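Local coordinates for ORF98 PTP-2 (Cydia pomonella granulosis virus, PDB 6I28), which probably removes phosphate from phosphotyrosine and phosphoserine/threonine of proteins, as dual-specificity phosphatases of its family do, with MAP kinases as possible substrates, at residues Y88-L91 / K92-E96; N81-M84 / L85-L89; Y156-V159 / D160-L163. All coordinates share one frame; numbering follows the deposited sequence. Where two conformers were deposited one is given.

Interaction 1: residues Y88-L91 / K92-E96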
loop_
_atom_site.group_PDB
_atom_site.type_symbol
_atom_site.label_atom_id
_atom_site.label_comp_id
_atom_site.label_asym_id
_atom_site.label_seq_id
_atom_site.Cartn_x
_atom_site.Cartn_y
_atom_site.Cartn_z
ATOM N N TYR A 88 6.047 5.943 -6.868
ATOM C CA TYR A 88 6.694 6.349 -5.628
ATOM C C TYR A 88 7.275 5.153 -4.883
ATOM O O TYR A 88 8.455 5.127 -4.490
ATOM C CB TYR A 88 5.703 7.089 -4.767
ATOM C CG TYR A 88 6.267 7.618 -3.487
ATOM C CD1 TYR A 88 6.958 8.834 -3.446
ATOM C CD2 TYR A 88 6.142 6.906 -2.304
ATOM C CE1 TYR A 88 7.440 9.285 -2.267
ATOM C CE2 TYR A 88 6.626 7.383 -1.118
ATOM C CZ TYR A 88 7.278 8.591 -1.093
ATOM O OH TYR A 88 7.767 8.999 0.131
ATOM N N LEU A 89 6.469 4.091 -4.736
ATOM C CA LEU A 89 7.005 2.919 -4.053
ATOM C C LEU A 89 8.216 2.354 -4.800
ATOM O O LEU A 89 9.227 2.006 -4.190
ATOM C CB LEU A 89 5.912 1.876 -3.975
ATOM C CG LEU A 89 4.730 2.228 -3.037
ATOM C CD1 LEU A 89 3.631 1.180 -3.343
ATOM C CD2 LEU A 89 5.070 2.230 -1.602
ATOM N N TRP A 90 8.099 2.204 -6.118
ATOM C CA TRP A 90 9.159 1.615 -6.926
ATOM C C TRP A 90 10.458 2.427 -6.791
ATOM O O TRP A 90 11.528 1.862 -6.550
ATOM C CB TRP A 90 8.666 1.490 -8.363
ATOM C CG TRP A 90 9.491 0.430 -9.104
ATOM C CD1 TRP A 90 9.187 -0.926 -9.233
ATOM C CD2 TRP A 90 10.728 0.616 -9.732
ATOM N NE1 TRP A 90 10.159 -1.555 -9.913
ATOM C CE2 TRP A 90 11.129 -0.636 -10.240
ATOM C CE3 TRP A 90 11.547 1.726 -9.927
ATOM C CZ2 TRP A 90 12.301 -0.809 -10.910
ATOM C CZ3 TRP A 90 12.699 1.555 -10.586
ATOM C CH2 TRP A 90 13.083 0.294 -11.080
ATOM N N LEU A 91 10.361 3.749 -6.788
ATOM C CA LEU A 91 11.565 4.554 -6.731
ATOM C C LEU A 91 12.184 4.566 -5.330
ATOM O O LEU A 91 13.429 4.597 -5.205
ATOM C CB LEU A 91 11.250 5.973 -7.224
ATOM C CG LEU A 91 10.797 6.086 -8.684
ATOM C CD1 LEU A 91 10.108 7.438 -8.964
ATOM C CD2 LEU A 91 12.007 5.888 -9.633
ATOM N N LYS A 92 11.352 4.539 -4.281
ATOM C CA LYS A 92 11.871 4.447 -2.913
ATOM C C LYS A 92 12.493 3.094 -2.648
ATOM O O LYS A 92 13.542 2.994 -2.005
ATOM C CB LYS A 92 10.773 4.741 -1.915
ATOM C CG LYS A 92 10.380 6.262 -1.909
ATOM C CD LYS A 92 11.492 7.267 -1.528
ATOM C CE LYS A 92 10.982 8.682 -1.691
ATOM N NZ LYS A 92 12.053 9.643 -1.270
ATOM N N ILE A 93 11.874 2.035 -3.144
ATOM C CA ILE A 93 12.405 0.706 -2.893
ATOM C C ILE A 93 13.651 0.453 -3.734
ATOM O O ILE A 93 14.700 0.109 -3.193
ATOM C CB ILE A 93 11.310 -0.335 -3.122
ATOM C CG1 ILE A 93 10.250 -0.176 -2.022
ATOM C CG2 ILE A 93 11.865 -1.717 -3.130
ATOM C CD1 ILE A 93 8.947 -0.843 -2.380
ATOM N N HIS A 94 13.565 0.638 -5.056
ATOM C CA HIS A 94 14.653 0.240 -5.951
ATOM C C HIS A 94 15.744 1.298 -6.093
ATOM O O HIS A 94 16.919 0.949 -6.248
ATOM C CB HIS A 94 14.058 -0.099 -7.323
ATOM C CG HIS A 94 13.312 -1.381 -7.315
ATOM N ND1 HIS A 94 11.949 -1.447 -7.134
ATOM C CD2 HIS A 94 13.757 -2.660 -7.338
ATOM C CE1 HIS A 94 11.571 -2.709 -7.116
ATOM N NE2 HIS A 94 12.650 -3.464 -7.238
ATOM N N ASN A 95 15.406 2.572 -6.135
ATOM C CA ASN A 95 16.450 3.570 -6.329
ATOM C C ASN A 95 17.006 4.130 -5.031
ATOM O O ASN A 95 18.184 4.520 -4.978
ATOM C CB ASN A 95 15.917 4.696 -7.213
ATOM C CG ASN A 95 15.588 4.209 -8.628
ATOM O OD1 ASN A 95 14.479 4.399 -9.137
ATOM N ND2 ASN A 95 16.531 3.537 -9.242
ATOM N N GLU A 96 16.207 4.189 -3.980
ATOM C CA GLU A 96 16.667 4.728 -2.718
ATOM C C GLU A 96 16.720 3.682 -1.632
ATOM O O GLU A 96 17.224 3.972 -0.555
ATOM C CB GLU A 96 15.770 5.865 -2.240
ATOM C CG GLU A 96 15.551 6.862 -3.295
ATOM C CD GLU A 96 14.892 8.122 -2.812
ATOM O OE1 GLU A 96 14.435 8.138 -1.666
ATOM O OE2 GLU A 96 14.872 9.118 -3.602
#
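The last turns of helix 82-95, in the dual-specificity phosphatase domain, carry i/i+4 side-chain pairs on different sides. Trp90 and His94 make an offset stack: the five-membered ring of Trp90 and the imidazole lie with centroids 4.0 Å apart and planes 25° from parallel. Trp90 CG, opposite the backbone N (chi1 -159°), carries the indole forward along the helix, over His94, whose CB sits above the Trp90 six-membered ring, 3.8 Å from its centroid, as a CH-pi contact. His94 ND1 also makes a weak hydrogen bond of 3.4 Å to Trp90 O, which lies at the imidazole edge, in the ring plane; the stack, with this weak bond, would restrain the ring's rotation. On another side of the helix Lys92 CG lies over one face of the Tyr88 ring, 4.1 Å from its centroid. The lysine chain bends at chi2 and then runs straight, bringing CE within 3.6 Å of Tyr88 CE1 and NZ to Glu96, just beyond the helix. That salt bridge, 2.8 Å from Lys92 NZ to Glu96 OE1, meets the syn side of the carboxylate, 33° out of its plane. The helix ends in a wider pi-type turn: Leu91 O accepts Asn95 N from above its carbonyl plane and, weakly, Glu96 N at 3.1 Å. Lys92 NZ is shared with Asp63, Glu96 OE1 with Lys98, and Tyr88 OH bonds Gly62 O. Leu89 and Ile93 pack on helix 110-123 and strand 100-103, while Tyr88 and Lys92 rest on strand 41-46.

Interaction 2: residues N81-M84 / L85-L89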
loop_
_atom_site.group_PDB
_atom_site.type_symbol
_atom_site.label_atom_id
_atom_site.label_comp_id
_atom_site.label_asym_id
_atom_site.label_seq_id
_atom_site.Cartn_x
_atom_site.Cartn_y
_atom_site.Cartn_z
ATOM N N ASN A 81 -4.830 7.961 -8.226
ATOM C CA ASN A 81 -3.431 8.126 -7.860
ATOM C C ASN A 81 -2.646 6.817 -7.892
ATOM O O ASN A 81 -1.492 6.783 -7.481
ATOM C CB ASN A 81 -3.389 8.751 -6.475
ATOM C CG ASN A 81 -3.714 10.213 -6.496
ATOM O OD1 ASN A 81 -2.836 11.025 -6.762
ATOM N ND2 ASN A 81 -4.988 10.569 -6.242
ATOM N N LEU A 82 -3.252 5.721 -8.383
ATOM C CA LEU A 82 -2.577 4.433 -8.286
ATOM C C LEU A 82 -1.237 4.421 -9.007
ATOM O O LEU A 82 -0.245 3.945 -8.444
ATOM C CB LEU A 82 -3.475 3.340 -8.827
ATOM C CG LEU A 82 -3.133 1.926 -8.439
ATOM C CD1 LEU A 82 -3.172 1.701 -6.924
ATOM C CD2 LEU A 82 -4.072 0.978 -9.167
ATOM N N GLU A 83 -1.158 5.037 -10.183
ATOM C CA GLU A 83 0.095 5.044 -10.949
ATOM C C GLU A 83 1.171 5.851 -10.234
ATOM O O GLU A 83 2.287 5.358 -10.038
ATOM C CB GLU A 83 -0.124 5.586 -12.351
ATOM C CG GLU A 83 1.140 5.537 -13.173
ATOM C CD GLU A 83 1.518 4.145 -13.606
ATOM O OE1 GLU A 83 0.653 3.248 -13.516
ATOM O OE2 GLU A 83 2.688 3.961 -14.048
ATOM N N MET A 84 0.844 7.058 -9.783
ATOM C CA MET A 84 1.789 7.865 -9.016
ATOM C C MET A 84 2.235 7.125 -7.755
ATOM O O MET A 84 3.428 7.035 -7.444
ATOM C CB MET A 84 1.140 9.218 -8.672
ATOM C CG MET A 84 2.019 10.197 -7.899
ATOM S SD MET A 84 2.042 9.793 -6.115
ATOM C CE MET A 84 0.415 10.375 -5.605
ATOM N N LEU A 85 1.303 6.478 -7.057
ATOM C CA LEU A 85 1.673 5.771 -5.842
ATOM C C LEU A 85 2.606 4.606 -6.147
ATOM O O LEU A 85 3.590 4.375 -5.448
ATOM C CB LEU A 85 0.413 5.265 -5.152
ATOM C CG LEU A 85 -0.364 6.373 -4.412
ATOM C CD1 LEU A 85 -1.758 5.883 -4.106
ATOM C CD2 LEU A 85 0.376 6.815 -3.107
ATOM N N PHE A 86 2.265 3.816 -7.154
ATOM C CA PHE A 86 3.157 2.739 -7.566
ATOM C C PHE A 86 4.572 3.208 -7.855
ATOM O O PHE A 86 5.550 2.596 -7.388
ATOM C CB PHE A 86 2.619 1.974 -8.770
ATOM C CG PHE A 86 3.548 0.872 -9.228
ATOM C CD1 PHE A 86 3.535 -0.368 -8.623
ATOM C CD2 PHE A 86 4.527 1.124 -10.176
ATOM C CE1 PHE A 86 4.402 -1.318 -9.004
ATOM C CE2 PHE A 86 5.409 0.156 -10.531
ATOM C CZ PHE A 86 5.285 -1.090 -9.982
ATOM N N ASN A 87 4.698 4.283 -8.640
ATOM C CA ASN A 87 6.004 4.799 -9.021
ATOM C C ASN A 87 6.750 5.328 -7.826
ATOM O O ASN A 87 7.965 5.128 -7.721
ATOM C CB ASN A 87 5.835 5.858 -10.062
ATOM C CG ASN A 87 5.469 5.283 -11.376
ATOM O OD1 ASN A 87 5.918 4.213 -11.729
ATOM N ND2 ASN A 87 4.641 5.991 -12.123
ATOM N N TYR A 88 6.047 5.943 -6.868
ATOM C CA TYR A 88 6.694 6.349 -5.628
ATOM C C TYR A 88 7.275 5.153 -4.883
ATOM O O TYR A 88 8.455 5.127 -4.490
ATOM C CB TYR A 88 5.703 7.089 -4.767
ATOM C CG TYR A 88 6.267 7.618 -3.487
ATOM C CD1 TYR A 88 6.958 8.834 -3.446
ATOM C CD2 TYR A 88 6.142 6.906 -2.304
ATOM C CE1 TYR A 88 7.440 9.285 -2.267
ATOM C CE2 TYR A 88 6.626 7.383 -1.118
ATOM C CZ TYR A 88 7.278 8.591 -1.093
ATOM O OH TYR A 88 7.767 8.999 0.131
ATOM N N LEU A 89 6.469 4.091 -4.736
ATOM C CA LEU A 89 7.005 2.919 -4.053
ATOM C C LEU A 89 8.216 2.354 -4.800
ATOM O O LEU A 89 9.227 2.006 -4.190
ATOM C CB LEU A 89 5.912 1.876 -3.975
ATOM C CG LEU A 89 4.730 2.228 -3.037
ATOM C CD1 LEU A 89 3.631 1.180 -3.343
ATOM C CD2 LEU A 89 5.070 2.230 -1.602
#
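The carboxylate of Glu83 and the amide of Asn87 meet with their planes 76° apart, almost perpendicular, and neither lies flat on the other. Asn87 ND2 reaches Glu83 OE2 at 3.4 Å in a weak hydrogen bond, bent to 139° at the hydrogen, one helical turn apart in the first turns of helix 82-95. The bend of Glu83 at chi2 (73°) turns the carboxylate forward along the helix surface to Asn87. OE1 of the same group makes a salt bridge with Arg121 on helix 110-123, the stronger partner of the carboxylate, and the Phe86 ring, on the far side from 81-84, meets Arg121 in a cation-pi contact and the ring of Tyr118. On the inward side Leu85, which also packs on Leu114, Leu65 and Val43, lies against the start of the helix: its CG is 3.3 Å from Asn81 O, and CD1 stands 4.1 Å from Asn81 CB. Asn81 O also receives Leu85 N at 2.8 Å, the first of a run of i+4 backbone bonds, while Asn81 ND2 turns to Ala77 O of the preceding helix. Met84, bent at chi2 and chi3, curls its thioether over its neighbour, CE coming to 4.2 Å from Leu85 CG.

Interaction 3: residues Y156-V159 / D160-L163; sequences YSYV and DNKL
Tyr158 leans over the turn that joins its strand to the next and touches it along most of its length. Its CB packs on Leu163 CD2 at 4.1 Å. A chi1 of 164° sets the ring opposite the backbone N and carries it toward the turn: CD2 comes to 3.8 Å from Lys162 O, and CE2 to 3.4 Å from Asn161 N, both approaching obliquely. At the tip, OH donates to Asn161 OD1 over 3.0 Å. The oxygen lies at the edge of the phenol, in the ring plane, whereas the hydroxyl stands 60° out of the amide's carbonyl plane; ring and amide planes are 70° apart, although the two side chains run alongside each other and point the same way. The motif is a beta hairpin with a two-residue loop, a type I' turn from Val159 to Lys162, in which Asp160 and Asn161 both take positive phi. Val159 and Lys162 form the hydrogen-bonded pair, Val159 N giving a nearly straight bond to Lys162 O, and Lys162 N returning to Val159 O at 2.9 Å. The next pair, Tyr158 with Leu163, is non-hydrogen-bonded, and Leu163 CA makes a CA-H...O contact with Ser157 O. On the face that Tyr158 and Leu163 share, Tyr156 CB adds an apolar contact with Leu163 CD1 at 4.2 Å. Val159, on the other face with Lys162, puts CG2 3.5 Å from OD2 of the turn residue Asp160.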
loop_
_atom_site.group_PDB
_atom_site.type_symbol
_atom_site.label_atom_id
_atom_site.label_comp_id
_atom_site.label_asym_id
_atom_site.label_seq_id
_atom_site.Cartn_x
_atom_site.Cartn_y
_atom_site.Cartn_z
ATOM N N TYR A 156 -5.737 -10.559 -19.601
ATOM C CA TYR A 156 -5.437 -11.929 -19.930
ATOM C C TYR A 156 -5.400 -12.022 -21.436
ATOM O O TYR A 156 -6.404 -11.712 -22.093
ATOM C CB TYR A 156 -6.497 -12.869 -19.347
ATOM C CG TYR A 156 -6.594 -12.757 -17.854
ATOM C CD1 TYR A 156 -7.372 -11.752 -17.248
ATOM C CD2 TYR A 156 -5.914 -13.653 -17.035
ATOM C CE1 TYR A 156 -7.454 -11.646 -15.888
ATOM C CE2 TYR A 156 -5.976 -13.526 -15.642
ATOM C CZ TYR A 156 -6.738 -12.512 -15.078
ATOM O OH TYR A 156 -6.828 -12.401 -13.699
ATOM N N SER A 157 -4.270 -12.481 -21.974
ATOM C CA SER A 157 -4.041 -12.528 -23.408
ATOM C C SER A 157 -3.751 -13.949 -23.825
ATOM O O SER A 157 -3.016 -14.668 -23.127
ATOM C CB SER A 157 -2.890 -11.636 -23.856
ATOM O OG SER A 157 -3.289 -10.320 -23.585
ATOM N N TYR A 158 -4.308 -14.330 -24.968
ATOM C CA TYR A 158 -4.123 -15.662 -25.492
ATOM C C TYR A 158 -2.807 -15.743 -26.255
ATOM O O TYR A 158 -2.530 -14.900 -27.108
ATOM C CB TYR A 158 -5.257 -16.050 -26.447
ATOM C CG TYR A 158 -4.839 -17.256 -27.254
ATOM C CD1 TYR A 158 -4.120 -17.130 -28.460
ATOM C CD2 TYR A 158 -5.102 -18.527 -26.778
ATOM C CE1 TYR A 158 -3.697 -18.255 -29.168
ATOM C CE2 TYR A 158 -4.698 -19.638 -27.472
ATOM C CZ TYR A 158 -3.995 -19.517 -28.666
ATOM O OH TYR A 158 -3.614 -20.676 -29.337
ATOM N N VAL A 159 -1.989 -16.735 -25.951
ATOM C CA VAL A 159 -0.807 -17.029 -26.761
ATOM C C VAL A 159 -0.447 -18.502 -26.561
ATOM O O VAL A 159 -0.418 -19.000 -25.428
ATOM C CB VAL A 159 0.342 -16.077 -26.396
ATOM C CG1 VAL A 159 0.739 -16.240 -24.947
ATOM C CG2 VAL A 159 1.551 -16.271 -27.336
ATOM N N ASP A 160 -0.194 -19.208 -27.660
ATOM C CA ASP A 160 0.307 -20.583 -27.636
ATOM C C ASP A 160 -0.513 -21.443 -26.682
ATOM O O ASP A 160 0.013 -22.156 -25.824
ATOM C CB ASP A 160 1.795 -20.617 -27.276
ATOM C CG ASP A 160 2.660 -19.814 -28.257
ATOM O OD1 ASP A 160 2.444 -19.928 -29.490
ATOM O OD2 ASP A 160 3.557 -19.076 -27.789
ATOM N N ASN A 161 -1.827 -21.372 -26.854
ATOM C CA ASN A 161 -2.772 -22.200 -26.115
ATOM C C ASN A 161 -2.698 -21.959 -24.623
ATOM O O ASN A 161 -2.982 -22.848 -23.832
ATOM C CB ASN A 161 -2.566 -23.680 -26.434
ATOM C CG ASN A 161 -2.996 -23.992 -27.828
ATOM O OD1 ASN A 161 -3.977 -23.424 -28.315
ATOM N ND2 ASN A 161 -2.277 -24.877 -28.495
ATOM N N LYS A 162 -2.326 -20.744 -24.212
ATOM C CA LYS A 162 -2.401 -20.349 -22.819
ATOM C C LYS A 162 -3.004 -18.968 -22.714
ATOM O O LYS A 162 -3.007 -18.191 -23.682
ATOM C CB LYS A 162 -1.028 -20.366 -22.134
ATOM C CG LYS A 162 -0.207 -21.606 -22.425
ATOM C CD LYS A 162 1.117 -21.581 -21.666
ATOM C CE LYS A 162 0.952 -21.049 -20.200
ATOM N NZ LYS A 162 1.831 -21.753 -19.192
ATOM N N LEU A 163 -3.538 -18.656 -21.540
ATOM C CA LEU A 163 -3.854 -17.281 -21.183
ATOM C C LEU A 163 -2.757 -16.825 -20.239
ATOM O O LEU A 163 -2.588 -17.426 -19.170
ATOM C CB LEU A 163 -5.218 -17.134 -20.514
ATOM C CG LEU A 163 -6.451 -17.014 -21.412
ATOM C CD1 LEU A 163 -7.703 -16.772 -20.511
ATOM C CD2 LEU A 163 -6.439 -15.982 -22.506
#

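In the fold
Interactions 1 and 2 are successive parts of one element, helix 82-95; they share Tyr88 and Leu89, and their centres lie 10 Å apart. Both are partly buried: Leu82, Leu85, Leu89 and Ile93 face helix 110-123 or the central sheet, whereas Glu83, Met84, Leu91, His94 and Asn95 lie on the more exposed side. Their chemistry differs along the helix, with a weak carboxylate-amide pair near the start and an aromatic stack and salt bridge near the end. Interaction 3 is a surface contact in hairpin 154-159/162-167, about 20 Å from interaction 1 and about 14 Å from interaction 2 by nearest atoms. There, cross-strand backbone bonds and a tyrosine-asparagine bond replace the i/i+4 pattern.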